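Local coordinates for porin (Pseudomonas aeruginosa, PDB 3T24), which forms a beta-barrel channel of the OprD family in the outer membrane and probably admits small carboxylate-bearing solutes, at residues Ile17-Phe22 and Gln43-Arg48; Ile299-Phe304 and Arg375-Arg380; Gly327-Thr332 and Asp357-Phe362; Lys368-Lys373 and Leu392-Thr397. One frame throughout, in Å; residues are numbered along the deposited sequence.

Contact 1: Ile17-Phe22 and Gln43-Arg48; sequences IELRNF and QGFLLR
Glu18 and Arg48 meet on the face that carries Glu18, Arg20 and Leu46, probably turned to the barrel interior. Glu18, its chain extended beyond CG, lies beside Arg48, and Arg48 NH1 gives a hydrogen bond of 3.0 Å to Glu18 OE1, with the oxygen at the guanidinium edge. Arg20 NE lies 3.5 Å from Glu18 OE2, so one carboxylate links two arginines, while Leu46 CD1 packs 3.9 Å from Arg20 CB. Backbone bonds pair buried Glu18 with buried Leu46 and Arg20 with buried Gly44. On the other face, Asn21 ND2 donates to Gln43 OE1 at 2.9 Å, and Trp41 NE1 donates to Asn21 OD1. Gln43, bent at chi2 (65°), turns NE2 back to Gly44 O. The outer part of this face lies at the surface: Leu19 CD2 stands 3.6 Å from Phe45 CD1, Ile17 CD1 3.5 Å from Leu47 CG, and a bound detergent touches Leu47. Strand 386-399 flanks residues 17-22, with Ser395 OG bonded to Glu18 OE2; strand 58-73 flanks residues 43-48, and Arg131 and Leu132 carbonyls hold Arg20 NH1.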
loop_
_atom_site.group_PDB
_atom_site.type_symbol
_atom_site.label_atom_id
_atom_site.label_comp_id
_atom_site.label_asym_id
_atom_site.label_seq_id
_atom_site.Cartn_x
_atom_site.Cartn_y
_atom_site.Cartn_z
ATOM N N ILE A 17 -2.612 -22.125 2.586
ATOM C CA ILE A 17 -3.765 -21.862 1.779
ATOM C C ILE A 17 -4.570 -20.855 2.562
ATOM O O ILE A 17 -4.848 -21.027 3.750
ATOM C CB ILE A 17 -4.557 -23.156 1.481
ATOM C CG1 ILE A 17 -5.865 -22.840 0.749
ATOM C CG2 ILE A 17 -4.801 -23.956 2.763
ATOM C CD1 ILE A 17 -5.663 -21.994 -0.499
ATOM N N GLU A 18 -4.892 -19.760 1.912
ATOM C CA GLU A 18 -5.724 -18.772 2.556
ATOM C C GLU A 18 -7.118 -18.771 1.928
ATOM O O GLU A 18 -7.257 -18.703 0.699
ATOM C CB GLU A 18 -5.085 -17.380 2.454
ATOM C CG GLU A 18 -5.720 -16.371 3.389
ATOM C CD GLU A 18 -5.257 -14.946 3.121
ATOM O OE1 GLU A 18 -4.329 -14.768 2.300
ATOM O OE2 GLU A 18 -5.822 -14.010 3.742
ATOM N N LEU A 19 -8.133 -18.881 2.780
ATOM C CA LEU A 19 -9.490 -18.538 2.405
ATOM C C LEU A 19 -9.775 -17.043 2.702
ATOM O O LEU A 19 -9.543 -16.544 3.812
ATOM C CB LEU A 19 -10.482 -19.416 3.146
ATOM C CG LEU A 19 -10.340 -20.923 2.939
ATOM C CD1 LEU A 19 -11.434 -21.635 3.721
ATOM C CD2 LEU A 19 -10.386 -21.282 1.453
ATOM N N ARG A 20 -10.303 -16.338 1.716
ATOM C CA ARG A 20 -10.476 -14.896 1.861
ATOM C C ARG A 20 -11.837 -14.461 1.330
ATOM O O ARG A 20 -12.175 -14.704 0.168
ATOM C CB ARG A 20 -9.340 -14.152 1.138
ATOM C CG ARG A 20 -9.046 -12.770 1.690
ATOM C CD ARG A 20 -7.604 -12.310 1.396
ATOM N NE ARG A 20 -7.238 -11.204 2.273
ATOM C CZ ARG A 20 -7.443 -9.935 1.966
ATOM N NH1 ARG A 20 -7.982 -9.634 0.802
ATOM N NH2 ARG A 20 -7.105 -8.971 2.805
ATOM N N ASN A 21 -12.629 -13.851 2.202
ATOM C CA ASN A 21 -13.933 -13.339 1.805
ATOM C C ASN A 21 -13.965 -11.810 1.847
ATOM O O ASN A 21 -13.612 -11.188 2.851
ATOM C CB ASN A 21 -15.045 -13.945 2.659
ATOM C CG ASN A 21 -16.412 -13.802 2.009
ATOM O OD1 ASN A 21 -17.182 -12.908 2.349
ATOM N ND2 ASN A 21 -16.701 -14.668 1.043
ATOM N N PHE A 22 -14.365 -11.211 0.738
ATOM C CA PHE A 22 -14.295 -9.763 0.595
ATOM C C PHE A 22 -15.674 -9.252 0.277
ATOM O O PHE A 22 -16.281 -9.654 -0.715
ATOM C CB PHE A 22 -13.311 -9.348 -0.519
ATOM C CG PHE A 22 -13.223 -7.851 -0.739
ATOM C CD1 PHE A 22 -12.721 -7.018 0.242
ATOM C CD2 PHE A 22 -13.627 -7.282 -1.944
ATOM C CE1 PHE A 22 -12.627 -5.653 0.032
ATOM C CE2 PHE A 22 -13.546 -5.911 -2.157
ATOM C CZ PHE A 22 -13.056 -5.101 -1.167
ATOM N N GLN A 43 -15.180 -14.387 -3.216
ATOM C CA GLN A 43 -14.458 -15.373 -2.406
ATOM C C GLN A 43 -13.100 -15.661 -3.018
ATOM O O GLN A 43 -12.984 -15.899 -4.229
ATOM C CB GLN A 43 -15.260 -16.678 -2.252
ATOM C CG GLN A 43 -14.496 -17.812 -1.527
ATOM C CD GLN A 43 -14.190 -17.480 -0.075
ATOM O OE1 GLN A 43 -15.041 -16.954 0.645
ATOM N NE2 GLN A 43 -12.962 -17.754 0.355
ATOM N N GLY A 44 -12.071 -15.643 -2.178
ATOM C CA GLY A 44 -10.716 -15.872 -2.634
ATOM C C GLY A 44 -10.089 -17.147 -2.069
ATOM O O GLY A 44 -10.392 -17.561 -0.943
ATOM N N PHE A 45 -9.203 -17.746 -2.868
ATOM C CA PHE A 45 -8.412 -18.913 -2.493
ATOM C C PHE A 45 -6.973 -18.583 -2.856
ATOM O O PHE A 45 -6.656 -18.414 -4.039
ATOM C CB PHE A 45 -8.853 -20.146 -3.295
ATOM C CG PHE A 45 -10.314 -20.473 -3.155
ATOM C CD1 PHE A 45 -10.755 -21.327 -2.157
ATOM C CD2 PHE A 45 -11.247 -19.922 -4.020
ATOM C CE1 PHE A 45 -12.100 -21.619 -2.016
ATOM C CE2 PHE A 45 -12.597 -20.216 -3.892
ATOM C CZ PHE A 45 -13.025 -21.068 -2.883
ATOM N N LEU A 46 -6.110 -18.478 -1.848
ATOM C CA LEU A 46 -4.719 -18.101 -2.072
ATOM C C LEU A 46 -3.722 -19.175 -1.640
ATOM O O LEU A 46 -3.504 -19.420 -0.440
ATOM C CB LEU A 46 -4.391 -16.784 -1.374
ATOM C CG LEU A 46 -5.237 -15.572 -1.779
ATOM C CD1 LEU A 46 -6.622 -15.658 -1.160
ATOM C CD2 LEU A 46 -4.531 -14.260 -1.369
ATOM N N LEU A 47 -3.109 -19.799 -2.637
ATOM C CA LEU A 47 -2.136 -20.846 -2.398
ATOM C C LEU A 47 -0.755 -20.269 -2.498
ATOM O O LEU A 47 -0.369 -19.746 -3.546
ATOM C CB LEU A 47 -2.300 -21.983 -3.396
ATOM C CG LEU A 47 -3.392 -22.963 -2.978
ATOM C CD1 LEU A 47 -3.910 -23.760 -4.168
ATOM C CD2 LEU A 47 -2.855 -23.875 -1.879
ATOM N N ARG A 48 -0.014 -20.356 -1.398
ATOM C CA ARG A 48 1.347 -19.832 -1.352
ATOM C C ARG A 48 2.382 -20.909 -1.029
ATOM O O ARG A 48 2.155 -21.797 -0.183
ATOM C CB ARG A 48 1.437 -18.711 -0.331
ATOM C CG ARG A 48 0.620 -17.477 -0.692
ATOM C CD ARG A 48 0.840 -16.415 0.351
ATOM N NE ARG A 48 0.313 -15.109 -0.042
ATOM C CZ ARG A 48 -0.883 -14.652 0.317
ATOM N NH1 ARG A 48 -1.696 -15.402 1.070
ATOM N NH2 ARG A 48 -1.267 -13.445 -0.076
#

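Contact 2: Ile299-Phe304 and Arg375-Arg380; sequences IQIGDF and RNATMR. With SO4 (sulfate ion), chain D.
The irregular loop 299-304 passes over strand 375-380 with end-to-end directions 33° apart, its CA atoms no nearer than 6.6 Å (Gln300 to Ala377), so side chains make the contact. Gln300 reaches the strand with CG anti to its backbone N (chi1 -174°) and the chain extended. Its CD rests 3.5 Å from Ala377 CB, and OE1 sits 3.4 Å from Arg375 CB. NE2 makes a weak hydrogen bond of 3.4 Å to Arg375 O and is also held by Glu389. Next along the loop, Ile301 puts CD1 between two strand side chains, 3.6 Å from Ala377 CB and 3.7 Å from Met379 CB. Met379 is bent at chi2 and chi3, which brings CE back to the loop, 3.5 Å from Gly302 N and close to the Phe304 ring. At the far end of the strand segment, Arg380 turns elsewhere: its guanidinium edge receives sulfate O4, 3.2 Å from Arg380 NE, while NH1 bonds Met379 O and pairs with Asp388. The sulfate probably comes from the crystallisation liquor. Loop 299-304 thus lies against the inner wall of the barrel, where Glu353 and Asp355 of strand 348-361 accept the backbone N-H groups of Gln300, Ile301 and Gly302, with strands 348-361 and 386-399 flanking strand 371-381.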
loop_
_atom_site.group_PDB
_atom_site.type_symbol
_atom_site.label_atom_id
_atom_site.label_comp_id
_atom_site.label_asym_id
_atom_site.label_seq_id
_atom_site.Cartn_x
_atom_site.Cartn_y
_atom_site.Cartn_z
ATOM N N ILE A 299 -5.733 7.316 2.861
ATOM C CA ILE A 299 -6.574 6.507 3.748
ATOM C C ILE A 299 -7.605 5.694 2.963
ATOM O O ILE A 299 -7.338 5.293 1.832
ATOM C CB ILE A 299 -7.240 7.362 4.863
ATOM C CG1 ILE A 299 -8.089 8.507 4.271
ATOM C CG2 ILE A 299 -6.158 7.901 5.785
ATOM C CD1 ILE A 299 -8.891 9.309 5.324
ATOM N N GLN A 300 -8.782 5.449 3.534
ATOM C CA GLN A 300 -9.641 4.446 2.915
ATOM C C GLN A 300 -10.151 4.870 1.556
ATOM O O GLN A 300 -10.090 4.101 0.603
ATOM C CB GLN A 300 -10.796 4.004 3.821
ATOM C CG GLN A 300 -11.620 2.852 3.226
ATOM C CD GLN A 300 -12.655 2.287 4.211
ATOM O OE1 GLN A 300 -12.468 2.336 5.439
ATOM N NE2 GLN A 300 -13.757 1.760 3.675
ATOM N N ILE A 301 -10.656 6.094 1.446
ATOM C CA ILE A 301 -11.244 6.489 0.169
ATOM C C ILE A 301 -10.351 7.436 -0.603
ATOM O O ILE A 301 -10.080 7.197 -1.778
ATOM C CB ILE A 301 -12.625 7.104 0.330
ATOM C CG1 ILE A 301 -13.604 6.101 0.964
ATOM C CG2 ILE A 301 -13.133 7.545 -1.018
ATOM C CD1 ILE A 301 -15.004 6.713 1.289
ATOM N N GLY A 302 -9.875 8.486 0.067
ATOM C CA GLY A 302 -9.085 9.517 -0.579
ATOM C C GLY A 302 -7.592 9.453 -0.297
ATOM O O GLY A 302 -7.157 9.022 0.773
ATOM N N ASP A 303 -6.791 9.869 -1.269
ATOM C CA ASP A 303 -5.357 9.983 -1.034
ATOM C C ASP A 303 -4.896 11.428 -0.760
ATOM O O ASP A 303 -3.730 11.678 -0.454
ATOM C CB ASP A 303 -4.565 9.339 -2.170
ATOM C CG ASP A 303 -4.803 9.993 -3.492
ATOM O OD1 ASP A 303 -5.441 11.069 -3.550
ATOM O OD2 ASP A 303 -4.325 9.428 -4.493
ATOM N N PHE A 304 -5.830 12.372 -0.862
ATOM C CA PHE A 304 -5.554 13.775 -0.585
ATOM C C PHE A 304 -4.326 14.253 -1.315
ATOM O O PHE A 304 -3.541 15.044 -0.798
ATOM C CB PHE A 304 -5.460 14.004 0.924
ATOM C CG PHE A 304 -6.744 13.719 1.614
ATOM C CD1 PHE A 304 -7.648 14.726 1.843
ATOM C CD2 PHE A 304 -7.087 12.417 1.948
ATOM C CE1 PHE A 304 -8.867 14.457 2.453
ATOM C CE2 PHE A 304 -8.290 12.142 2.532
ATOM C CZ PHE A 304 -9.192 13.160 2.785
ATOM N N ARG A 375 -14.158 -2.125 7.811
ATOM C CA ARG A 375 -13.615 -0.805 7.483
ATOM C C ARG A 375 -14.726 0.113 6.985
ATOM O O ARG A 375 -15.347 -0.127 5.947
ATOM C CB ARG A 375 -12.503 -0.919 6.437
ATOM C CG ARG A 375 -11.248 -1.632 6.941
ATOM C CD ARG A 375 -10.205 -1.823 5.849
ATOM N NE ARG A 375 -8.856 -1.790 6.407
ATOM C CZ ARG A 375 -8.081 -0.707 6.407
ATOM N NH1 ARG A 375 -8.522 0.421 5.860
ATOM N NH2 ARG A 375 -6.864 -0.747 6.938
ATOM N N ASN A 376 -14.979 1.166 7.747
ATOM C CA ASN A 376 -16.050 2.096 7.431
ATOM C C ASN A 376 -15.557 3.497 7.058
ATOM O O ASN A 376 -14.726 4.079 7.763
ATOM C CB ASN A 376 -16.997 2.208 8.617
ATOM C CG ASN A 376 -17.938 3.361 8.469
ATOM O OD1 ASN A 376 -17.692 4.450 8.991
ATOM N ND2 ASN A 376 -19.008 3.152 7.713
ATOM N N ALA A 377 -16.090 4.059 5.979
ATOM C CA ALA A 377 -15.594 5.361 5.530
ATOM C C ALA A 377 -16.676 6.313 5.037
ATOM O O ALA A 377 -17.626 5.890 4.371
ATOM C CB ALA A 377 -14.518 5.184 4.459
ATOM N N THR A 378 -16.507 7.599 5.358
ATOM C CA THR A 378 -17.328 8.668 4.794
ATOM C C THR A 378 -16.420 9.694 4.134
ATOM O O THR A 378 -15.456 10.159 4.750
ATOM C CB THR A 378 -18.155 9.383 5.885
ATOM O OG1 THR A 378 -18.869 8.406 6.631
ATOM C CG2 THR A 378 -19.147 10.323 5.269
ATOM N N MET A 379 -16.719 10.029 2.882
ATOM C CA MET A 379 -15.967 11.037 2.139
ATOM C C MET A 379 -16.913 12.160 1.704
ATOM O O MET A 379 -17.936 11.900 1.061
ATOM C CB MET A 379 -15.302 10.407 0.905
ATOM C CG MET A 379 -14.903 11.412 -0.226
ATOM S SD MET A 379 -13.466 12.369 0.248
ATOM C CE MET A 379 -12.237 11.096 0.487
ATOM N N ARG A 380 -16.604 13.398 2.075
ATOM C CA ARG A 380 -17.415 14.535 1.595
ATOM C C ARG A 380 -16.572 15.604 0.909
ATOM O O ARG A 380 -15.442 15.891 1.324
ATOM C CB ARG A 380 -18.239 15.169 2.726
ATOM C CG ARG A 380 -19.281 14.232 3.398
ATOM C CD ARG A 380 -20.521 13.975 2.542
ATOM N NE ARG A 380 -21.479 13.087 3.213
ATOM C CZ ARG A 380 -21.451 11.752 3.143
ATOM N NH1 ARG A 380 -20.515 11.129 2.402
ATOM N NH2 ARG A 380 -22.364 11.032 3.806
HETATM S S SO4 D . -25.460 13.354 3.857
HETATM O O1 SO4 D . -26.221 14.595 3.778
HETATM O O2 SO4 D . -26.252 12.290 4.461
HETATM O O3 SO4 D . -25.137 12.944 2.496
HETATM O O4 SO4 D . -24.265 13.633 4.657
#

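Contact 3: Gly327-Thr332 and Asp357-Phe362; sequences GLTFMT and DIAYVF
Met331 and Asp357 form the buried end of this antiparallel pair, their side chains side by side and pointing the same way. Met331, bent at chi2 and chi3 (-74° and -77°), brings CE to 3.6 Å from Asp357 OD2, a methyl against a carboxylate. Further along the same face, Thr329 OG1 is 3.6 Å from Ala359 CB. The opposite face is mainly apolar and aromatic. Leu328 CD1 lies alongside Ile358 CG2 at 4.1 Å, and Ile358 CG1 comes to the edge of the Phe330 ring, 4.0 Å from CD1. Leu328 CB likewise approaches the edge of the Tyr360 ring, 3.7 Å from CD1. Backbone bonds set these neighbours: Thr329 pairs with Ala359 and Met331 with Asp357 through two bonds each, and Val361 N donates to Gly327 O at 2.8 Å. Gly327 has a positive phi of 90°, a backbone shape that glycine readily takes. Around the pair, Arg375 forms a long, weak ion pair with Asp357, Lys373 packs on Asp357 and Ala359, and Phe320 covers Leu328 and Phe330. Alternation of Met331, Asp357 and Thr329 with Leu328, Phe330, Ile358 and Tyr360 is characteristic of a porin beta hairpin: the face of Met331, Asp357 and Thr329 probably looks into the channel and the other probably meets lipid.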
loop_
_atom_site.group_PDB
_atom_site.type_symbol
_atom_site.label_atom_id
_atom_site.label_comp_id
_atom_site.label_asym_id
_atom_site.label_seq_id
_atom_site.Cartn_x
_atom_site.Cartn_y
_atom_site.Cartn_z
ATOM N N GLY A 327 -6.764 -9.317 20.673
ATOM C CA GLY A 327 -7.079 -9.631 19.293
ATOM C C GLY A 327 -8.165 -8.737 18.725
ATOM O O GLY A 327 -8.515 -8.839 17.547
ATOM N N LEU A 328 -8.703 -7.868 19.573
ATOM C CA LEU A 328 -9.676 -6.869 19.149
ATOM C C LEU A 328 -9.012 -5.500 19.113
ATOM O O LEU A 328 -8.480 -5.035 20.123
ATOM C CB LEU A 328 -10.857 -6.829 20.118
ATOM C CG LEU A 328 -11.852 -5.680 19.919
ATOM C CD1 LEU A 328 -12.587 -5.806 18.585
ATOM C CD2 LEU A 328 -12.838 -5.572 21.084
ATOM N N THR A 329 -9.046 -4.855 17.954
ATOM C CA THR A 329 -8.456 -3.531 17.807
ATOM C C THR A 329 -9.446 -2.520 17.235
ATOM O O THR A 329 -10.319 -2.866 16.440
ATOM C CB THR A 329 -7.182 -3.553 16.919
ATOM O OG1 THR A 329 -7.484 -4.107 15.629
ATOM C CG2 THR A 329 -6.086 -4.361 17.576
ATOM N N PHE A 330 -9.301 -1.269 17.656
ATOM C CA PHE A 330 -10.126 -0.190 17.156
ATOM C C PHE A 330 -9.213 0.833 16.540
ATOM O O PHE A 330 -8.068 0.995 16.964
ATOM C CB PHE A 330 -10.923 0.458 18.286
ATOM C CG PHE A 330 -11.726 1.659 17.851
ATOM C CD1 PHE A 330 -12.945 1.499 17.209
ATOM C CD2 PHE A 330 -11.270 2.943 18.098
ATOM C CE1 PHE A 330 -13.689 2.600 16.809
ATOM C CE2 PHE A 330 -12.009 4.046 17.706
ATOM C CZ PHE A 330 -13.219 3.874 17.058
ATOM N N MET A 331 -9.712 1.518 15.526
ATOM C CA MET A 331 -8.981 2.625 14.946
ATOM C C MET A 331 -9.985 3.595 14.363
ATOM O O MET A 331 -11.000 3.186 13.807
ATOM C CB MET A 331 -7.991 2.138 13.872
ATOM C CG MET A 331 -7.122 3.259 13.278
ATOM S SD MET A 331 -7.977 4.371 12.118
ATOM C CE MET A 331 -8.032 3.349 10.651
ATOM N N THR A 332 -9.723 4.885 14.521
ATOM C CA THR A 332 -10.495 5.893 13.815
ATOM C C THR A 332 -9.586 7.038 13.410
ATOM O O THR A 332 -8.622 7.358 14.103
ATOM C CB THR A 332 -11.699 6.418 14.631
ATOM O OG1 THR A 332 -12.516 7.233 13.784
ATOM C CG2 THR A 332 -11.247 7.242 15.834
ATOM N N ASP A 357 -12.213 1.708 11.755
ATOM C CA ASP A 357 -11.874 0.293 11.579
ATOM C C ASP A 357 -12.046 -0.506 12.848
ATOM O O ASP A 357 -11.578 -0.111 13.908
ATOM C CB ASP A 357 -10.437 0.129 11.086
ATOM C CG ASP A 357 -10.249 0.653 9.675
ATOM O OD1 ASP A 357 -11.164 1.337 9.169
ATOM O OD2 ASP A 357 -9.189 0.380 9.070
ATOM N N ILE A 358 -12.726 -1.637 12.733
ATOM C CA ILE A 358 -12.816 -2.583 13.832
ATOM C C ILE A 358 -12.351 -3.947 13.357
ATOM O O ILE A 358 -12.840 -4.461 12.360
ATOM C CB ILE A 358 -14.240 -2.669 14.404
ATOM C CG1 ILE A 358 -14.695 -1.281 14.865
ATOM C CG2 ILE A 358 -14.279 -3.638 15.563
ATOM C CD1 ILE A 358 -16.024 -1.259 15.634
ATOM N N ALA A 359 -11.391 -4.525 14.064
ATOM C CA ALA A 359 -10.791 -5.789 13.651
ATOM C C ALA A 359 -10.662 -6.773 14.811
ATOM O O ALA A 359 -10.239 -6.407 15.907
ATOM C CB ALA A 359 -9.430 -5.547 13.019
ATOM N N TYR A 360 -11.027 -8.022 14.554
ATOM C CA TYR A 360 -10.916 -9.078 15.550
ATOM C C TYR A 360 -10.212 -10.312 14.981
ATOM O O TYR A 360 -10.464 -10.735 13.843
ATOM C CB TYR A 360 -12.291 -9.457 16.106
ATOM C CG TYR A 360 -12.220 -10.458 17.240
ATOM C CD1 TYR A 360 -11.743 -10.081 18.486
ATOM C CD2 TYR A 360 -12.620 -11.778 17.062
ATOM C CE1 TYR A 360 -11.666 -10.983 19.530
ATOM C CE2 TYR A 360 -12.547 -12.696 18.106
ATOM C CZ TYR A 360 -12.072 -12.288 19.341
ATOM O OH TYR A 360 -11.990 -13.180 20.387
ATOM N N VAL A 361 -9.312 -10.872 15.781
ATOM C CA VAL A 361 -8.642 -12.118 15.442
ATOM C C VAL A 361 -8.884 -13.121 16.549
ATOM O O VAL A 361 -8.552 -12.863 17.708
ATOM C CB VAL A 361 -7.134 -11.911 15.261
ATOM C CG1 VAL A 361 -6.440 -13.251 15.025
ATOM C CG2 VAL A 361 -6.879 -10.973 14.103
ATOM N N PHE A 362 -9.491 -14.253 16.209
ATOM C CA PHE A 362 -9.769 -15.272 17.222
ATOM C C PHE A 362 -8.482 -15.808 17.837
ATOM O O PHE A 362 -7.551 -16.193 17.125
ATOM C CB PHE A 362 -10.622 -16.408 16.659
ATOM C CG PHE A 362 -12.068 -16.037 16.473
ATOM C CD1 PHE A 362 -13.040 -16.529 17.340
ATOM C CD2 PHE A 362 -12.453 -15.190 15.445
ATOM C CE1 PHE A 362 -14.367 -16.193 17.179
ATOM C CE2 PHE A 362 -13.779 -14.847 15.275
ATOM C CZ PHE A 362 -14.741 -15.346 16.147
#

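Contact 4: Lys368-Lys373 and Leu392-Thr397; sequences KNLGVK and LIVSYT
The Tyr396 ring meets segment 368-373 by its edge: Lys368 O lies near the ring plane, 3.2 Å from CE1, and Leu370 CA approaches the same edge, 3.7 Å from CD1. CG of Tyr396 stands anti to the backbone N (chi1 -176°), which carries the ring along the backbone of Lys368 to Leu370. Leu370 crosses Tyr396 at about a right angle and sets CD1 3.9 Å from Tyr396 CB, with Val394 CG1 equally near that methyl. Val372 CG2 extends this apolar row more loosely, 4.3 Å from Leu392 CD1 and 4.4 Å from Val394 CG2. Paired backbone bonds join Gly371 to Ser395, 2.7 Å from Gly371 N to Ser395 O, and Lys373 to Ile393. On the other face, Ser395 OG is bonded to Glu18, and the extended Lys373 chain leads away from strand 392-397. Main-chain bonds therefore supply the polar joining of these strands, while their side chains divide into an apolar row that probably meets lipid and a mixed face, with Lys373, Ser395 and Ile393, that probably looks into the channel.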
loop_
_atom_site.group_PDB
_atom_site.type_symbol
_atom_site.label_atom_id
_atom_site.label_comp_id
_atom_site.label_asym_id
_atom_site.label_seq_id
_atom_site.Cartn_x
_atom_site.Cartn_y
_atom_site.Cartn_z
ATOM N N LYS A 368 -9.602 -20.411 15.931
ATOM C CA LYS A 368 -8.368 -19.670 16.168
ATOM C C LYS A 368 -7.738 -19.143 14.878
ATOM O O LYS A 368 -7.717 -19.825 13.857
ATOM C CB LYS A 368 -7.359 -20.511 16.949
ATOM C CG LYS A 368 -6.099 -19.744 17.330
ATOM C CD LYS A 368 -5.095 -20.625 18.050
ATOM C CE LYS A 368 -3.801 -19.879 18.321
ATOM N NZ LYS A 368 -4.023 -18.689 19.185
ATOM N N ASN A 369 -7.241 -17.913 14.941
ATOM C CA ASN A 369 -6.571 -17.270 13.812
ATOM C C ASN A 369 -7.500 -16.768 12.716
ATOM O O ASN A 369 -7.054 -16.102 11.788
ATOM C CB ASN A 369 -5.497 -18.179 13.222
ATOM C CG ASN A 369 -4.410 -18.495 14.218
ATOM O OD1 ASN A 369 -4.335 -17.875 15.283
ATOM N ND2 ASN A 369 -3.558 -19.458 13.884
ATOM N N LEU A 370 -8.783 -17.094 12.813
ATOM C CA LEU A 370 -9.750 -16.515 11.894
ATOM C C LEU A 370 -9.725 -15.010 12.102
ATOM O O LEU A 370 -9.848 -14.537 13.236
ATOM C CB LEU A 370 -11.157 -17.052 12.152
ATOM C CG LEU A 370 -12.270 -16.395 11.327
ATOM C CD1 LEU A 370 -12.167 -16.749 9.856
ATOM C CD2 LEU A 370 -13.626 -16.795 11.867
ATOM N N GLY A 371 -9.540 -14.269 11.016
ATOM C CA GLY A 371 -9.541 -12.819 11.070
ATOM C C GLY A 371 -10.760 -12.187 10.419
ATOM O O GLY A 371 -11.192 -12.599 9.343
ATOM N N VAL A 372 -11.313 -11.169 11.070
ATOM C CA VAL A 372 -12.449 -10.434 10.522
ATOM C C VAL A 372 -12.223 -8.939 10.709
ATOM O O VAL A 372 -11.882 -8.484 11.803
ATOM C CB VAL A 372 -13.765 -10.865 11.197
ATOM C CG1 VAL A 372 -13.632 -10.771 12.702
ATOM C CG2 VAL A 372 -14.918 -10.029 10.710
ATOM N N LYS A 373 -12.390 -8.172 9.642
ATOM C CA LYS A 373 -12.112 -6.739 9.723
ATOM C C LYS A 373 -13.168 -5.923 9.012
ATOM O O LYS A 373 -13.479 -6.177 7.845
ATOM C CB LYS A 373 -10.720 -6.407 9.170
ATOM C CG LYS A 373 -10.262 -4.976 9.455
ATOM C CD LYS A 373 -8.753 -4.794 9.222
ATOM C CE LYS A 373 -8.287 -3.385 9.637
ATOM N NZ LYS A 373 -6.807 -3.168 9.501
ATOM N N LEU A 392 -16.102 -5.387 4.488
ATOM C CA LEU A 392 -15.869 -6.496 5.410
ATOM C C LEU A 392 -14.892 -7.485 4.770
ATOM O O LEU A 392 -15.116 -7.968 3.656
ATOM C CB LEU A 392 -17.182 -7.190 5.756
ATOM C CG LEU A 392 -17.168 -8.112 6.996
ATOM C CD1 LEU A 392 -17.123 -7.210 8.244
ATOM C CD2 LEU A 392 -18.436 -8.995 6.991
ATOM N N ILE A 393 -13.789 -7.755 5.458
ATOM C CA ILE A 393 -12.827 -8.737 4.984
ATOM C C ILE A 393 -12.737 -9.901 5.994
ATOM O O ILE A 393 -12.434 -9.691 7.168
ATOM C CB ILE A 393 -11.423 -8.102 4.715
ATOM C CG1 ILE A 393 -11.521 -6.885 3.777
ATOM C CG2 ILE A 393 -10.491 -9.107 4.074
ATOM C CD1 ILE A 393 -11.493 -5.529 4.474
ATOM N N VAL A 394 -13.050 -11.117 5.547
ATOM C CA VAL A 394 -12.942 -12.301 6.405
ATOM C C VAL A 394 -11.794 -13.159 5.919
ATOM O O VAL A 394 -11.734 -13.525 4.745
ATOM C CB VAL A 394 -14.216 -13.165 6.411
ATOM C CG1 VAL A 394 -13.963 -14.453 7.192
ATOM C CG2 VAL A 394 -15.404 -12.400 7.009
ATOM N N SER A 395 -10.870 -13.476 6.816
ATOM C CA SER A 395 -9.634 -14.119 6.397
ATOM C C SER A 395 -9.163 -15.261 7.308
ATOM O O SER A 395 -9.098 -15.131 8.536
ATOM C CB SER A 395 -8.535 -13.067 6.226
ATOM O OG SER A 395 -7.304 -13.675 5.872
ATOM N N TYR A 396 -8.816 -16.383 6.696
ATOM C CA TYR A 396 -8.305 -17.516 7.458
ATOM C C TYR A 396 -7.175 -18.168 6.696
ATOM O O TYR A 396 -7.371 -18.611 5.561
ATOM C CB TYR A 396 -9.407 -18.544 7.722
ATOM C CG TYR A 396 -8.954 -19.690 8.597
ATOM C CD1 TYR A 396 -8.810 -19.517 9.966
ATOM C CD2 TYR A 396 -8.670 -20.941 8.062
ATOM C CE1 TYR A 396 -8.395 -20.545 10.787
ATOM C CE2 TYR A 396 -8.252 -21.991 8.884
ATOM C CZ TYR A 396 -8.121 -21.783 10.249
ATOM O OH TYR A 396 -7.700 -22.797 11.088
ATOM N N THR A 397 -5.997 -18.221 7.318
ATOM C CA THR A 397 -4.818 -18.827 6.701
ATOM C C THR A 397 -4.425 -20.168 7.338
ATOM O O THR A 397 -4.212 -20.257 8.546
ATOM C CB THR A 397 -3.608 -17.871 6.749
ATOM O OG1 THR A 397 -3.901 -16.674 6.002
ATOM C CG2 THR A 397 -2.376 -18.558 6.165
#

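Overall arrangement
Contacts 1, 3 and 4 each join the strands of a hairpin in the barrel wall, whereas contact 2 brings an inward-folded loop onto the wall. Contacts 3 and 4 are largely surface; contacts 1 and 2 are partly buried, the latter with four buried residues. Strand 371-381 serves contacts 2 and 4, and strand 386-399 of contact 4 adjoins strand 14-30 of contact 1, where Glu18 reaches Ser395. Contacts 3 and 4 are also linked by backbone bonds between their adjacent strands. Paired main-chain bonds dominate the three hairpins, with a salt-bridge network added in contact 1; contact 2 relies on side-chain packing and one weak bond. A long, weak ion pair between Arg375 and Asp357 ties contacts 2 and 3.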